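Local coordinates for protein lovastatin nonaketide synthase, polyketide synthase component (Aspergillus terreus, PDB 7CPX) that builds the nonaketide core of the cholesterol-lowering agent lovastatin from malonyl-CoA, acting as a homodimeric, iterative polyketide synthase together with its partner lovC, at residues Leu1705-Lys1714 against Leu2251-Glu2260. The protein carries 2 engineered substitutions. Sequence-based numbering, arbitrary orientation.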
loop_
_atom_site.group_PDB
_atom_site.type_symbol
_atom_site.label_atom_id
_atom_site.label_comp_id
_atom_site.label_asym_id
_atom_site.label_seq_id
_atom_site.Cartn_x
_atom_site.Cartn_y
_atom_site.Cartn_z
ATOM N N LEU A 1705 -52.751 63.690 -14.536
ATOM C CA LEU A 1705 -53.551 62.506 -14.835
ATOM C C LEU A 1705 -54.911 62.543 -14.155
ATOM O O LEU A 1705 -55.848 61.893 -14.632
ATOM C CB LEU A 1705 -52.811 61.238 -14.410
ATOM C CG LEU A 1705 -51.482 60.971 -15.111
ATOM C CD1 LEU A 1705 -50.764 59.799 -14.468
ATOM C CD2 LEU A 1705 -51.684 60.717 -16.598
ATOM N N THR A 1706 -55.044 63.291 -13.059
ATOM C CA THR A 1706 -56.309 63.360 -12.340
ATOM C C THR A 1706 -57.404 64.050 -13.140
ATOM O O THR A 1706 -58.570 63.997 -12.733
ATOM C CB THR A 1706 -56.113 64.083 -11.007
ATOM O OG1 THR A 1706 -55.481 65.350 -11.235
ATOM C CG2 THR A 1706 -55.253 63.247 -10.070
ATOM N N GLU A 1707 -57.064 64.691 -14.261
ATOM C CA GLU A 1707 -58.034 65.384 -15.100
ATOM C C GLU A 1707 -58.562 64.502 -16.225
ATOM O O GLU A 1707 -58.885 65.012 -17.307
ATOM C CB GLU A 1707 -57.409 66.655 -15.676
ATOM C CG GLU A 1707 -56.597 67.464 -14.673
ATOM C CD GLU A 1707 -57.416 67.907 -13.476
ATOM O OE1 GLU A 1707 -58.662 67.849 -13.549
ATOM O OE2 GLU A 1707 -56.812 68.313 -12.461
ATOM N N GLU A 1708 -58.646 63.191 -16.002
ATOM C CA GLU A 1708 -59.071 62.225 -17.012
ATOM C C GLU A 1708 -58.098 62.156 -18.182
ATOM O O GLU A 1708 -58.424 61.595 -19.234
ATOM C CB GLU A 1708 -60.483 62.534 -17.524
ATOM C CG GLU A 1708 -61.558 62.430 -16.458
ATOM C CD GLU A 1708 -62.946 62.690 -17.009
ATOM O OE1 GLU A 1708 -63.056 63.061 -18.196
ATOM O OE2 GLU A 1708 -63.927 62.521 -16.255
ATOM N N THR A 1709 -56.902 62.725 -18.019
ATOM C CA THR A 1709 -55.898 62.641 -19.070
ATOM C C THR A 1709 -55.485 61.198 -19.326
ATOM O O THR A 1709 -55.030 60.866 -20.424
ATOM C CB THR A 1709 -54.679 63.483 -18.696
ATOM O OG1 THR A 1709 -55.105 64.791 -18.293
ATOM C CG2 THR A 1709 -53.734 63.608 -19.874
ATOM N N PHE A 1710 -55.641 60.330 -18.326
ATOM C CA PHE A 1710 -55.320 58.915 -18.488
ATOM C C PHE A 1710 -56.373 58.196 -19.327
ATOM O O PHE A 1710 -56.034 57.385 -20.200
ATOM C CB PHE A 1710 -55.176 58.279 -17.105
ATOM C CG PHE A 1710 -55.168 56.782 -17.113
ATOM C CD1 PHE A 1710 -54.096 56.081 -17.636
ATOM C CD2 PHE A 1710 -56.223 56.074 -16.569
ATOM C CE1 PHE A 1710 -54.089 54.702 -17.631
ATOM C CE2 PHE A 1710 -56.218 54.699 -16.559
ATOM C CZ PHE A 1710 -55.151 54.012 -17.090
ATOM N N GLU A 1711 -57.652 58.495 -19.099
ATOM C CA GLU A 1711 -58.693 57.976 -19.981
ATOM C C GLU A 1711 -58.532 58.542 -21.385
ATOM O O GLU A 1711 -58.780 57.851 -22.382
ATOM C CB GLU A 1711 -60.073 58.313 -19.420
ATOM C CG GLU A 1711 -60.287 57.867 -17.982
ATOM C CD GLU A 1711 -60.163 56.366 -17.811
ATOM O OE1 GLU A 1711 -60.215 55.643 -18.828
ATOM O OE2 GLU A 1711 -60.014 55.908 -16.659
ATOM N N ALA A 1712 -58.117 59.805 -21.481
ATOM C CA ALA A 1712 -57.832 60.393 -22.782
ATOM C C ALA A 1712 -56.687 59.662 -23.469
ATOM O O ALA A 1712 -56.700 59.481 -24.690
ATOM C CB ALA A 1712 -57.504 61.875 -22.622
ATOM N N THR A 1713 -55.682 59.243 -22.699
ATOM C CA THR A 1713 -54.595 58.452 -23.266
ATOM C C THR A 1713 -55.102 57.102 -23.758
ATOM O O THR A 1713 -54.680 56.621 -24.815
ATOM C CB THR A 1713 -53.490 58.261 -22.228
ATOM O OG1 THR A 1713 -53.055 59.541 -21.748
ATOM C CG2 THR A 1713 -52.308 57.526 -22.836
ATOM N N LYS A 1714 -55.988 56.467 -22.990
ATOM C CA LYS A 1714 -56.614 55.233 -23.460
ATOM C C LYS A 1714 -57.297 55.455 -24.803
ATOM O O LYS A 1714 -57.143 54.660 -25.739
ATOM C CB LYS A 1714 -57.639 54.729 -22.447
ATOM C CG LYS A 1714 -57.086 54.226 -21.139
ATOM C CD LYS A 1714 -58.178 53.479 -20.393
ATOM C CE LYS A 1714 -58.013 53.579 -18.898
ATOM N NZ LYS A 1714 -59.145 52.943 -18.170
ATOM N N LEU A 2251 -53.245 49.315 -20.319
ATOM C CA LEU A 2251 -53.715 50.691 -20.189
ATOM C C LEU A 2251 -55.186 50.808 -20.564
ATOM O O LEU A 2251 -55.955 51.491 -19.880
ATOM C CB LEU A 2251 -52.869 51.619 -21.058
ATOM C CG LEU A 2251 -51.486 51.975 -20.513
ATOM C CD1 LEU A 2251 -50.682 52.685 -21.576
ATOM C CD2 LEU A 2251 -51.598 52.846 -19.276
ATOM N N ASN A 2252 -55.596 50.150 -21.649
ATOM C CA ASN A 2252 -57.007 50.164 -22.018
ATOM C C ASN A 2252 -57.866 49.592 -20.899
ATOM O O ASN A 2252 -58.971 50.082 -20.639
ATOM C CB ASN A 2252 -57.217 49.385 -23.317
ATOM C CG ASN A 2252 -56.686 47.967 -23.241
ATOM O OD1 ASN A 2252 -56.590 47.383 -22.163
ATOM N ND2 ASN A 2252 -56.335 47.406 -24.392
ATOM N N ASN A 2253 -57.372 48.554 -20.221
ATOM C CA ASN A 2253 -58.054 47.972 -19.075
ATOM C C ASN A 2253 -57.581 48.543 -17.745
ATOM O O ASN A 2253 -58.170 48.222 -16.708
ATOM C CB ASN A 2253 -57.864 46.451 -19.065
ATOM C CG ASN A 2253 -58.438 45.785 -20.299
ATOM O OD1 ASN A 2253 -59.608 45.401 -20.324
ATOM N ND2 ASN A 2253 -57.616 45.644 -21.332
ATOM N N MET A 2254 -56.542 49.372 -17.749
ATOM C CA MET A 2254 -56.032 49.965 -16.524
ATOM C C MET A 2254 -56.943 51.102 -16.068
ATOM O O MET A 2254 -57.749 51.634 -16.835
ATOM C CB MET A 2254 -54.606 50.475 -16.736
ATOM C CG MET A 2254 -53.898 50.963 -15.480
ATOM S SD MET A 2254 -52.254 51.630 -15.811
ATOM C CE MET A 2254 -51.471 50.271 -16.674
ATOM N N GLU A 2255 -56.813 51.462 -14.795
ATOM C CA GLU A 2255 -57.573 52.550 -14.202
ATOM C C GLU A 2255 -56.621 53.557 -13.570
ATOM O O GLU A 2255 -55.557 53.195 -13.061
ATOM C CB GLU A 2255 -58.557 52.030 -13.150
ATOM C CG GLU A 2255 -59.500 50.960 -13.663
ATOM C CD GLU A 2255 -60.444 50.454 -12.590
ATOM O OE1 GLU A 2255 -60.340 50.924 -11.438
ATOM O OE2 GLU A 2255 -61.289 49.588 -12.897
ATOM N N LEU A 2256 -57.017 54.826 -13.611
ATOM C CA LEU A 2256 -56.183 55.887 -13.054
ATOM C C LEU A 2256 -55.780 55.631 -11.609
ATOM O O LEU A 2256 -54.634 55.955 -11.250
ATOM C CB LEU A 2256 -56.915 57.231 -13.175
ATOM C CG LEU A 2256 -56.225 58.432 -12.525
ATOM C CD1 LEU A 2256 -54.862 58.674 -13.149
ATOM C CD2 LEU A 2256 -57.093 59.671 -12.641
ATOM N N PRO A 2257 -56.644 55.107 -10.737
ATOM C CA PRO A 2257 -56.179 54.753 -9.389
ATOM C C PRO A 2257 -54.974 53.833 -9.399
ATOM O O PRO A 2257 -54.075 53.999 -8.572
ATOM C CB PRO A 2257 -57.410 54.083 -8.769
ATOM C CG PRO A 2257 -58.561 54.709 -9.462
ATOM C CD PRO A 2257 -58.104 54.964 -10.871
ATOM N N MET A 2258 -54.921 52.869 -10.323
ATOM C CA MET A 2258 -53.737 52.023 -10.437
ATOM C C MET A 2258 -52.521 52.839 -10.856
ATOM O O MET A 2258 -51.410 52.631 -10.345
ATOM C CB MET A 2258 -53.994 50.899 -11.439
ATOM C CG MET A 2258 -55.134 49.972 -11.053
ATOM S SD MET A 2258 -55.669 48.930 -12.423
ATOM C CE MET A 2258 -56.831 47.845 -11.600
ATOM N N MET A 2259 -52.709 53.766 -11.798
ATOM C CA MET A 2259 -51.611 54.628 -12.219
ATOM C C MET A 2259 -51.034 55.382 -11.031
ATOM O O MET A 2259 -49.817 55.403 -10.827
ATOM C CB MET A 2259 -52.090 55.602 -13.296
ATOM C CG MET A 2259 -52.197 54.989 -14.683
ATOM S SD MET A 2259 -50.603 54.493 -15.368
ATOM C CE MET A 2259 -49.781 56.075 -15.528
ATOM N N GLU A 2260 -51.901 56.002 -10.229
ATOM C CA GLU A 2260 -51.424 56.712 -9.047
ATOM C C GLU A 2260 -50.777 55.754 -8.056
ATOM O O GLU A 2260 -49.724 56.058 -7.484
ATOM C CB GLU A 2260 -52.577 57.465 -8.387
ATOM C CG GLU A 2260 -53.127 58.602 -9.227
ATOM C CD GLU A 2260 -54.262 59.335 -8.542
ATOM O OE1 GLU A 2260 -54.767 58.830 -7.517
ATOM O OE2 GLU A 2260 -54.649 60.418 -9.027
#
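With chi1 at 166°, Phe-1710 swings its CG anti to the backbone N and sends the ring across to the turn that leads into helix 2256-2276; Leu-2256, its own CG likewise anti (175°), brings its two methyls to Leu-1705 and Thr-1706. A flat ring suits this place because it offers a face and a rim at once. CG of Met-2259 lies over one face, 3.8 Å from the centroid of the Phe-1710 ring, a CH-pi contact. At the rim, CD2 of Leu-2251 meets CE1 of Phe-1710 at 3.5 Å. The sulfurs of Met-2254 and Met-2259 stand obliquely to the ring in Met-aromatic contacts, for which flexible, polarisable methionine is well fitted. Leucine branching lets CD1 of Leu-2256 pack on CB of Leu-1705 (3.5 Å), while its CD2 lies near Thr-1706 CA. At the more exposed side, Lys-1714 extends along the turn, and its NZ forms a salt bridge with Glu-1711 OE1 at 3.0 Å; its bond to Met-2254 O is modelled too short to be trusted. Met-1743 of helix 1735-1750 and Asn-2306 of helix 2305-2323 border this packing. The short helical segments run at 111° to each other. A helix of one alpha/beta unit thus packs on a turn and helix start of the ketoreductase domain, consistent with the pairing of a truncated, probably non-catalytic ketoreductase-like fold with the active one, as in animal fatty acid synthase.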